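Local coordinates for protein putative cytochrome P450 154A1 (Streptomyces coelicolor, PDB 1ODO) that belongs to the cytochrome P450 family and binds a haem, here with 4-phenyl-1H-imidazole in a pocket of the same chain, at residues V47-K50 and Q51-S55; A120-T123 and G124-R128; G271-W275 and A276-E280. All blocks are in the same frame, centred on the assembly; numbering follows the deposited sequence.

Interaction 1: residues V47-K50 and Q51-S55; sequences VLLK and QLLTS
The short helix that follows strand 38-43 of the mixed sheet, probably the B helix of the P450 fold, brings Leu48 against Leu52 and Leu49 against Leu53, each pair four residues apart. CG of Leu48 lies 4.1 Å from CD1 of Leu52, and CG of Leu49 lies 3.9 Å from CD1 of Leu53; in both pairs the branched ends meet at a slant instead of lying parallel. CG of Leu53 is beside its own backbone N (chi1 -64°), which leans the side chain back over the preceding turn and sets CG 3.1 Å from O of Leu49. The same carbonyl takes the bond from N of Leu53 at 2.8 Å. Leucine suits these positions because its flexible isobutyl group can reach both helix neighbours and the core: Leu48, Leu49 and Leu52 touch Val43 of the sheet, and Leu49 and Leu53 touch Tyr319. The side chain of Leu53 comes within about 4 Å of the haem at the nearest atoms, so this part of the chain borders the cofactor pocket. The outer face is different in character. Gln51, extended beyond CG, runs alongside Val47 with its CG 3.1 Å from O of Val47, which also accepts from N of Gln51; the amide at its end lies at an exposed position, where a polar group fits. OE1 passes 3.9 Å from CD1 of Leu48, the two side chains crossing nearly at right angles. The chain then folds into a type I beta turn from Leu52 to Ser55. Within it, the Thr54 hydroxyl sits between its own N and carbonyl carbon (chi1 54°), from where OG1 donates to O of Lys50 at 2.8 Å, approaching 15° out of that carbonyl's plane.

Interaction 2: residues A120-T123 and G124-R128; sequences AMVT and GLVDR
With its hydroxyl beside its own backbone N (chi1 -56°), Thr123 has its methyl anti to that N, next to Asp127, whose carboxylate is swung back toward the preceding turn by a chi1 of -74°. The two side chains run alongside each other and point the same way; CG2 of Thr123 is 3.5 Å from OD2 of Asp127. Threonine fits here because its two branches divide the work: the methyl meets the carboxylate, while OG1 bonds to the backbone O of Glu119 one turn earlier. O of Thr123 receives N of Asp127 at 2.7 Å, yet OD2 of Asp127 also stands 3.1 Å from that oxygen. As two acceptors they cannot bond, and the salt bridge from OD1 of Asp127 to Arg374 probably offsets the cost. On the buried side, Val122 and Val126 lie parallel, CG1 of the first 4.1 Å from CG2 of the second, and compact beta-branched side chains suit this buried face. CG2 of Val126 also rests 3.1 Å from O of Val122. The segment belongs to helix 108-131, and it packs on two others: Val122 and Val126 touch Ser370 of helix 357-374, while Met121 and Leu125 pack on helix 147-157, against Ala151 and Val152 and against Leu148 respectively.

Interaction 3: residues G271-W275 and A276-E280; sequences GEVTW and ADVVE
Thr274 and Asp277 face each other obliquely at the start of helix 275-285 and form a capping box, each side chain bonding to the other's backbone N. Thr274 holds the N-cap position: with chi1 at 62° its OG1 is tucked in over the backbone, from where it accepts from N of Asp277 at 3.0 Å. In return, Asp277 reaches back, and its OD2 accepts from N of Thr274 at 2.9 Å. The N-H comes almost straight, at 167°, but meets the oxygen from above the carboxylate, 42° out of its plane. Threonine and aspartate suit these places because a helix start leaves backbone N-H groups without carbonyl partners, and the negative carboxylate would also be favoured by the positive end of the helix dipole. By its sequence this is the K helix of the P450 fold, the one that carries the family's ExxR motif.

Behind the box, Val273 turns toward the helix: its CB is 3.7 Å from OD2 of Asp277, giving the carboxylate an apolar flank, and its CG2 stands 4.3 Å from CG2 of Val278. Both valines also pack on Val268 of helix 262-270, which ends in a Schellman motif at Gly271, where the backbone takes a positive phi that glycine adopts easily. The side chain of Trp275, broad and largely apolar, reaches neighbouring helices, touching Leu258, Val268 and Leu368. Glu280, which lies just before the ExxR motif, forms a salt bridge with Arg361. The backbone of the first turn follows normally, N of Val278 bonding to O of Thr274 at 3.1 Å. O of Trp275 serves in the next bond, taking N of Val279 at 3.0 Å, while CG2 of Val279 lies 3.4 Å from that same oxygen.

In the fold
The three contacts follow one another along the single chain without overlapping. Interactions 1 and 2 lie on opposite sides of its centre, their centres 40 Å apart, while interaction 3 is 28 Å from the first and 21 Å from the second by the same measure; none touches another. Interaction 1 sits on helix 46-52 beside the mixed sheet and comes nearest the haem. Interactions 2 and 3 share a neighbour, helix 357-374, against which helix 108-131 and helix 275-285 both pack. Thus one contact lies by the sheet and near the haem, and the other two within the helical part of the P450 fold.

Interaction 1: residues V47-K50 and Q51-S55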
ATOM      1  N   VAL A  47     -12.692  15.789   2.725  1.00 13.86           N
ATOM      2  CA  VAL A  47     -12.404  17.221   2.778  1.00 14.20           C
ATOM      3  C   VAL A  47     -11.546  17.477   4.016  1.00 13.90           C
ATOM      4  O   VAL A  47     -10.483  18.098   3.941  1.00 12.57           O
ATOM      5  CB  VAL A  47     -13.705  18.049   2.866  1.00 14.81           C
ATOM      6  CG1 VAL A  47     -13.381  19.528   3.056  1.00 16.85           C
ATOM      7  CG2 VAL A  47     -14.522  17.854   1.597  1.00 17.72           C
ATOM      8  N   LEU A  48     -12.012  16.976   5.154  1.00 12.67           N
ATOM      9  CA  LEU A  48     -11.294  17.142   6.409  1.00 12.20           C
ATOM     10  C   LEU A  48      -9.941  16.436   6.339  1.00 12.12           C
ATOM     11  O   LEU A  48      -8.919  16.971   6.771  1.00 11.88           O
ATOM     12  CB  LEU A  48     -12.123  16.566   7.566  1.00 13.51           C
ATOM     13  CG  LEU A  48     -11.463  16.546   8.947  1.00 13.54           C
ATOM     14  CD1 LEU A  48     -11.071  17.965   9.356  1.00 15.31           C
ATOM     15  CD2 LEU A  48     -12.434  15.946   9.968  1.00 14.06           C
ATOM     16  N   LEU A  49      -9.930  15.233   5.782  1.00 11.71           N
ATOM     17  CA  LEU A  49      -8.683  14.488   5.680  1.00 12.76           C
ATOM     18  C   LEU A  49      -7.636  15.275   4.875  1.00 13.41           C
ATOM     19  O   LEU A  49      -6.489  15.395   5.299  1.00 14.14           O
ATOM     20  CB  LEU A  49      -8.950  13.114   5.056  1.00 14.40           C
ATOM     21  CG  LEU A  49      -7.903  12.010   5.230  1.00 15.39           C
ATOM     22  CD1 LEU A  49      -7.370  11.976   6.663  1.00 12.62           C
ATOM     23  CD2 LEU A  49      -8.546  10.669   4.867  1.00 15.54           C
ATOM     24  N   LYS A  50      -8.026  15.825   3.730  1.00 12.30           N
ATOM     25  CA  LYS A  50      -7.084  16.592   2.914  1.00 13.36           C
ATOM     26  C   LYS A  50      -6.550  17.809   3.663  1.00 12.77           C
ATOM     27  O   LYS A  50      -5.396  18.205   3.476  1.00 12.82           O
ATOM     28  CB  LYS A  50      -7.735  17.033   1.604  1.00 12.58           C
ATOM     29  CG  LYS A  50      -7.903  15.907   0.593  1.00 16.89           C
ATOM     30  CD  LYS A  50      -8.585  16.424  -0.659  1.00 20.90           C
ATOM     31  CE  LYS A  50      -8.646  15.377  -1.746  1.00 25.01           C
ATOM     32  NZ  LYS A  50      -9.348  15.932  -2.941  1.00 28.68           N
ATOM     33  N   GLN A  51      -7.385  18.412   4.503  1.00 11.30           N
ATOM     34  CA  GLN A  51      -6.951  19.578   5.265  1.00 12.80           C
ATOM     35  C   GLN A  51      -5.926  19.128   6.306  1.00 12.79           C
ATOM     36  O   GLN A  51      -4.890  19.766   6.485  1.00 11.97           O
ATOM     37  CB  GLN A  51      -8.144  20.244   5.956  1.00 14.30           C
ATOM     38  CG  GLN A  51      -9.187  20.739   4.974  1.00 17.20           C
ATOM     39  CD  GLN A  51     -10.415  21.306   5.647  1.00 20.53           C
ATOM     40  OE1 GLN A  51     -10.844  20.817   6.694  1.00 18.51           O
ATOM     41  NE2 GLN A  51     -11.005  22.330   5.037  1.00 21.78           N
ATOM     42  N   LEU A  52      -6.212  18.022   6.986  1.00 10.36           N
ATOM     43  CA  LEU A  52      -5.291  17.515   7.999  1.00  9.98           C
ATOM     44  C   LEU A  52      -3.965  17.087   7.372  1.00 11.46           C
ATOM     45  O   LEU A  52      -2.898  17.320   7.940  1.00 10.87           O
ATOM     46  CB  LEU A  52      -5.912  16.329   8.743  1.00  9.87           C
ATOM     47  CG  LEU A  52      -7.136  16.670   9.603  1.00  8.95           C
ATOM     48  CD1 LEU A  52      -7.762  15.384  10.121  1.00 10.29           C
ATOM     49  CD2 LEU A  52      -6.719  17.577  10.764  1.00  9.34           C
ATOM     50  N   LEU A  53      -4.044  16.469   6.195  1.00 10.42           N
ATOM     51  CA  LEU A  53      -2.858  16.001   5.478  1.00 11.27           C
ATOM     52  C   LEU A  53      -1.982  17.100   4.863  1.00 11.41           C
ATOM     53  O   LEU A  53      -0.921  16.812   4.307  1.00 11.61           O
ATOM     54  CB  LEU A  53      -3.278  15.014   4.384  1.00 11.85           C
ATOM     55  CG  LEU A  53      -3.920  13.705   4.864  1.00 15.49           C
ATOM     56  CD1 LEU A  53      -4.419  12.881   3.674  1.00 12.67           C
ATOM     57  CD2 LEU A  53      -2.896  12.916   5.658  1.00 16.04           C
ATOM     58  N   THR A  54      -2.422  18.353   4.951  1.00 11.13           N
ATOM     59  CA  THR A  54      -1.651  19.468   4.398  1.00 12.11           C
ATOM     60  C   THR A  54      -1.414  20.551   5.445  1.00 14.12           C
ATOM     61  O   THR A  54      -0.880  21.619   5.141  1.00 15.00           O
ATOM     62  CB  THR A  54      -2.367  20.117   3.186  1.00 12.90           C
ATOM     63  OG1 THR A  54      -3.701  20.490   3.552  1.00 12.46           O
ATOM     64  CG2 THR A  54      -2.405  19.152   2.010  1.00  9.46           C
ATOM     65  N   SER A  55      -1.805  20.268   6.682  1.00 15.05           N
ATOM     66  CA  SER A  55      -1.637  21.223   7.768  1.00 14.49           C
ATOM     67  C   SER A  55      -0.330  21.076   8.519  1.00 15.22           C
ATOM     68  O   SER A  55       0.160  19.970   8.739  1.00 13.55           O
ATOM     69  CB  SER A  55      -2.787  21.097   8.766  1.00 15.83           C
ATOM     70  OG  SER A  55      -2.532  21.887   9.915  1.00 15.03           O
TER

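Interaction 2: residues A120-T123 and G124-R128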
ATOM      1  N   ALA A 120       8.757  -6.120 -20.054  1.00 19.90           N
ATOM      2  CA  ALA A 120       9.433  -7.399 -20.249  1.00 19.29           C
ATOM      3  C   ALA A 120       9.106  -8.340 -19.094  1.00 19.23           C
ATOM      4  O   ALA A 120       8.821  -9.519 -19.305  1.00 20.03           O
ATOM      5  CB  ALA A 120      10.944  -7.184 -20.351  1.00 19.58           C
ATOM      6  N   MET A 121       9.151  -7.816 -17.872  1.00 17.15           N
ATOM      7  CA  MET A 121       8.851  -8.622 -16.691  1.00 17.51           C
ATOM      8  C   MET A 121       7.411  -9.121 -16.757  1.00 17.26           C
ATOM      9  O   MET A 121       7.125 -10.281 -16.447  1.00 15.87           O
ATOM     10  CB  MET A 121       9.045  -7.795 -15.418  1.00 16.26           C
ATOM     11  CG  MET A 121      10.487  -7.436 -15.124  1.00 17.31           C
ATOM     12  SD  MET A 121      10.615  -6.257 -13.759  1.00 18.20           S
ATOM     13  CE  MET A 121      12.069  -5.324 -14.228  1.00 19.87           C
ATOM     14  N   VAL A 122       6.503  -8.234 -17.153  1.00 16.22           N
ATOM     15  CA  VAL A 122       5.096  -8.594 -17.258  1.00 16.58           C
ATOM     16  C   VAL A 122       4.898  -9.685 -18.314  1.00 18.30           C
ATOM     17  O   VAL A 122       4.206 -10.674 -18.077  1.00 18.49           O
ATOM     18  CB  VAL A 122       4.228  -7.368 -17.629  1.00 15.70           C
ATOM     19  CG1 VAL A 122       2.807  -7.811 -17.936  1.00 16.47           C
ATOM     20  CG2 VAL A 122       4.216  -6.367 -16.462  1.00 15.69           C
ATOM     21  N   THR A 123       5.515  -9.504 -19.476  1.00 19.25           N
ATOM     22  CA  THR A 123       5.390 -10.486 -20.548  1.00 20.52           C
ATOM     23  C   THR A 123       5.930 -11.841 -20.099  1.00 20.24           C
ATOM     24  O   THR A 123       5.340 -12.877 -20.393  1.00 19.73           O
ATOM     25  CB  THR A 123       6.147 -10.028 -21.810  1.00 22.37           C
ATOM     26  OG1 THR A 123       5.672  -8.735 -22.201  1.00 22.12           O
ATOM     27  CG2 THR A 123       5.919 -11.007 -22.957  1.00 23.39           C
ATOM     28  N   GLY A 124       7.049 -11.824 -19.379  1.00 19.65           N
ATOM     29  CA  GLY A 124       7.638 -13.063 -18.904  1.00 19.86           C
ATOM     30  C   GLY A 124       6.700 -13.832 -17.992  1.00 20.33           C
ATOM     31  O   GLY A 124       6.535 -15.045 -18.127  1.00 19.77           O
ATOM     32  N   LEU A 125       6.084 -13.127 -17.050  1.00 17.48           N
ATOM     33  CA  LEU A 125       5.161 -13.758 -16.119  1.00 17.33           C
ATOM     34  C   LEU A 125       3.895 -14.240 -16.825  1.00 17.28           C
ATOM     35  O   LEU A 125       3.339 -15.280 -16.476  1.00 17.61           O
ATOM     36  CB  LEU A 125       4.806 -12.783 -14.995  1.00 16.90           C
ATOM     37  CG  LEU A 125       5.944 -12.525 -14.000  1.00 18.74           C
ATOM     38  CD1 LEU A 125       5.573 -11.368 -13.080  1.00 16.93           C
ATOM     39  CD2 LEU A 125       6.220 -13.793 -13.194  1.00 16.19           C
ATOM     40  N   VAL A 126       3.432 -13.484 -17.815  1.00 18.08           N
ATOM     41  CA  VAL A 126       2.231 -13.885 -18.535  1.00 19.82           C
ATOM     42  C   VAL A 126       2.555 -15.082 -19.430  1.00 21.08           C
ATOM     43  O   VAL A 126       1.746 -15.999 -19.555  1.00 21.86           O
ATOM     44  CB  VAL A 126       1.654 -12.716 -19.365  1.00 20.22           C
ATOM     45  CG1 VAL A 126       0.456 -13.192 -20.185  1.00 21.58           C
ATOM     46  CG2 VAL A 126       1.223 -11.595 -18.427  1.00 19.88           C
ATOM     47  N   ASP A 127       3.742 -15.084 -20.037  1.00 21.48           N
ATOM     48  CA  ASP A 127       4.137 -16.194 -20.902  1.00 24.03           C
ATOM     49  C   ASP A 127       4.133 -17.476 -20.075  1.00 24.99           C
ATOM     50  O   ASP A 127       3.680 -18.525 -20.535  1.00 24.39           O
ATOM     51  CB  ASP A 127       5.544 -15.991 -21.472  1.00 25.35           C
ATOM     52  CG  ASP A 127       5.592 -14.945 -22.561  1.00 27.35           C
ATOM     53  OD1 ASP A 127       4.554 -14.705 -23.210  1.00 29.01           O
ATOM     54  OD2 ASP A 127       6.680 -14.376 -22.779  1.00 32.66           O
ATOM     55  N   ARG A 128       4.646 -17.383 -18.849  1.00 24.38           N
ATOM     56  CA  ARG A 128       4.704 -18.529 -17.949  1.00 25.88           C
ATOM     57  C   ARG A 128       3.310 -19.081 -17.696  1.00 24.75           C
ATOM     58  O   ARG A 128       3.113 -20.293 -17.643  1.00 24.46           O
ATOM     59  CB  ARG A 128       5.341 -18.134 -16.619  1.00 27.95           C
ATOM     60  CG  ARG A 128       6.855 -18.048 -16.642  1.00 33.48           C
ATOM     61  CD  ARG A 128       7.358 -17.409 -15.360  1.00 38.92           C
ATOM     62  NE  ARG A 128       6.586 -17.848 -14.199  1.00 42.98           N
ATOM     63  CZ  ARG A 128       6.761 -17.383 -12.965  1.00 44.00           C
ATOM     64  NH1 ARG A 128       7.686 -16.463 -12.727  1.00 46.78           N
ATOM     65  NH2 ARG A 128       6.009 -17.835 -11.969  1.00 45.89           N
TER

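Interaction 3: residues G271-W275 and A276-E280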
ATOM      1  N   GLY A 271     -13.449   0.444 -25.988  1.00 18.89           N
ATOM      2  CA  GLY A 271     -12.650   1.650 -26.092  1.00 18.83           C
ATOM      3  C   GLY A 271     -13.277   2.835 -25.373  1.00 19.37           C
ATOM      4  O   GLY A 271     -12.846   3.973 -25.558  1.00 20.32           O
ATOM      5  N   GLU A 272     -14.294   2.574 -24.556  1.00 17.62           N
ATOM      6  CA  GLU A 272     -14.976   3.630 -23.812  1.00 18.85           C
ATOM      7  C   GLU A 272     -14.186   4.073 -22.583  1.00 17.75           C
ATOM      8  O   GLU A 272     -14.320   5.206 -22.129  1.00 18.68           O
ATOM      9  CB  GLU A 272     -16.380   3.174 -23.412  1.00 20.22           C
ATOM     10  CG  GLU A 272     -17.349   3.115 -24.586  1.00 25.92           C
ATOM     11  CD  GLU A 272     -18.754   2.728 -24.167  1.00 28.77           C
ATOM     12  OE1 GLU A 272     -19.285   3.342 -23.215  1.00 31.27           O
ATOM     13  OE2 GLU A 272     -19.330   1.814 -24.793  1.00 31.79           O
ATOM     14  N   VAL A 273     -13.380   3.169 -22.035  1.00 16.80           N
ATOM     15  CA  VAL A 273     -12.556   3.473 -20.866  1.00 16.25           C
ATOM     16  C   VAL A 273     -11.222   2.798 -21.148  1.00 16.80           C
ATOM     17  O   VAL A 273     -11.158   1.860 -21.942  1.00 16.57           O
ATOM     18  CB  VAL A 273     -13.127   2.900 -19.537  1.00 16.58           C
ATOM     19  CG1 VAL A 273     -14.582   3.312 -19.364  1.00 16.31           C
ATOM     20  CG2 VAL A 273     -12.970   1.384 -19.505  1.00 14.77           C
ATOM     21  N   THR A 274     -10.165   3.276 -20.506  1.00 16.30           N
ATOM     22  CA  THR A 274      -8.831   2.715 -20.689  1.00 16.81           C
ATOM     23  C   THR A 274      -8.449   1.833 -19.506  1.00 16.46           C
ATOM     24  O   THR A 274      -9.160   1.779 -18.503  1.00 15.70           O
ATOM     25  CB  THR A 274      -7.775   3.820 -20.775  1.00 17.42           C
ATOM     26  OG1 THR A 274      -7.768   4.555 -19.544  1.00 15.90           O
ATOM     27  CG2 THR A 274      -8.079   4.767 -21.928  1.00 17.28           C
ATOM     28  N   TRP A 275      -7.321   1.142 -19.625  1.00 16.17           N
ATOM     29  CA  TRP A 275      -6.874   0.284 -18.539  1.00 16.07           C
ATOM     30  C   TRP A 275      -6.554   1.210 -17.371  1.00 15.48           C
ATOM     31  O   TRP A 275      -6.753   0.855 -16.213  1.00 14.15           O
ATOM     32  CB  TRP A 275      -5.621  -0.502 -18.940  1.00 16.17           C
ATOM     33  CG  TRP A 275      -5.900  -1.612 -19.898  1.00 17.69           C
ATOM     34  CD1 TRP A 275      -5.417  -1.745 -21.169  1.00 17.87           C
ATOM     35  CD2 TRP A 275      -6.738  -2.751 -19.666  1.00 18.29           C
ATOM     36  NE1 TRP A 275      -5.902  -2.898 -21.743  1.00 17.39           N
ATOM     37  CE2 TRP A 275      -6.716  -3.534 -20.841  1.00 18.82           C
ATOM     38  CE3 TRP A 275      -7.505  -3.189 -18.576  1.00 18.62           C
ATOM     39  CZ2 TRP A 275      -7.433  -4.729 -20.960  1.00 17.68           C
ATOM     40  CZ3 TRP A 275      -8.220  -4.382 -18.696  1.00 19.68           C
ATOM     41  CH2 TRP A 275      -8.176  -5.136 -19.881  1.00 17.50           C
ATOM     42  N   ALA A 276      -6.062   2.404 -17.691  1.00 15.13           N
ATOM     43  CA  ALA A 276      -5.716   3.383 -16.669  1.00 15.52           C
ATOM     44  C   ALA A 276      -6.974   3.781 -15.903  1.00 14.28           C
ATOM     45  O   ALA A 276      -6.937   3.941 -14.687  1.00 13.73           O
ATOM     46  CB  ALA A 276      -5.059   4.616 -17.305  1.00 15.56           C
ATOM     47  N   ASP A 277      -8.088   3.943 -16.610  1.00 13.84           N
ATOM     48  CA  ASP A 277      -9.337   4.317 -15.951  1.00 14.16           C
ATOM     49  C   ASP A 277      -9.751   3.219 -14.977  1.00 13.42           C
ATOM     50  O   ASP A 277     -10.251   3.494 -13.886  1.00 12.08           O
ATOM     51  CB  ASP A 277     -10.471   4.513 -16.959  1.00 14.39           C
ATOM     52  CG  ASP A 277     -10.274   5.725 -17.844  1.00 18.48           C
ATOM     53  OD1 ASP A 277      -9.663   6.717 -17.387  1.00 17.34           O
ATOM     54  OD2 ASP A 277     -10.758   5.687 -18.997  1.00 19.27           O
ATOM     55  N   VAL A 278      -9.559   1.968 -15.388  1.00 12.88           N
ATOM     56  CA  VAL A 278      -9.919   0.842 -14.539  1.00 12.23           C
ATOM     57  C   VAL A 278      -9.052   0.823 -13.288  1.00 12.56           C
ATOM     58  O   VAL A 278      -9.533   0.522 -12.195  1.00 11.73           O
ATOM     59  CB  VAL A 278      -9.766  -0.496 -15.291  1.00 13.88           C
ATOM     60  CG1 VAL A 278      -9.900  -1.661 -14.326  1.00 12.46           C
ATOM     61  CG2 VAL A 278     -10.831  -0.594 -16.372  1.00 16.16           C
ATOM     62  N   VAL A 279      -7.772   1.150 -13.446  1.00 12.05           N
ATOM     63  CA  VAL A 279      -6.867   1.161 -12.309  1.00 11.28           C
ATOM     64  C   VAL A 279      -7.256   2.276 -11.343  1.00 11.53           C
ATOM     65  O   VAL A 279      -7.250   2.072 -10.130  1.00 10.23           O
ATOM     66  CB  VAL A 279      -5.394   1.325 -12.769  1.00 13.04           C
ATOM     67  CG1 VAL A 279      -4.487   1.621 -11.578  1.00 11.93           C
ATOM     68  CG2 VAL A 279      -4.933   0.032 -13.448  1.00 12.53           C
ATOM     69  N   GLU A 280      -7.609   3.446 -11.872  1.00 10.99           N
ATOM     70  CA  GLU A 280      -7.995   4.552 -11.004  1.00 11.53           C
ATOM     71  C   GLU A 280      -9.274   4.251 -10.235  1.00 12.07           C
ATOM     72  O   GLU A 280      -9.397   4.618  -9.070  1.00 11.82           O
ATOM     73  CB  GLU A 280      -8.169   5.845 -11.803  1.00 10.62           C
ATOM     74  CG  GLU A 280      -6.850   6.403 -12.318  1.00 12.39           C
ATOM     75  CD  GLU A 280      -5.798   6.468 -11.226  1.00 13.56           C
ATOM     76  OE1 GLU A 280      -4.724   5.850 -11.388  1.00 13.31           O
ATOM     77  OE2 GLU A 280      -6.047   7.131 -10.198  1.00 14.20           O
TER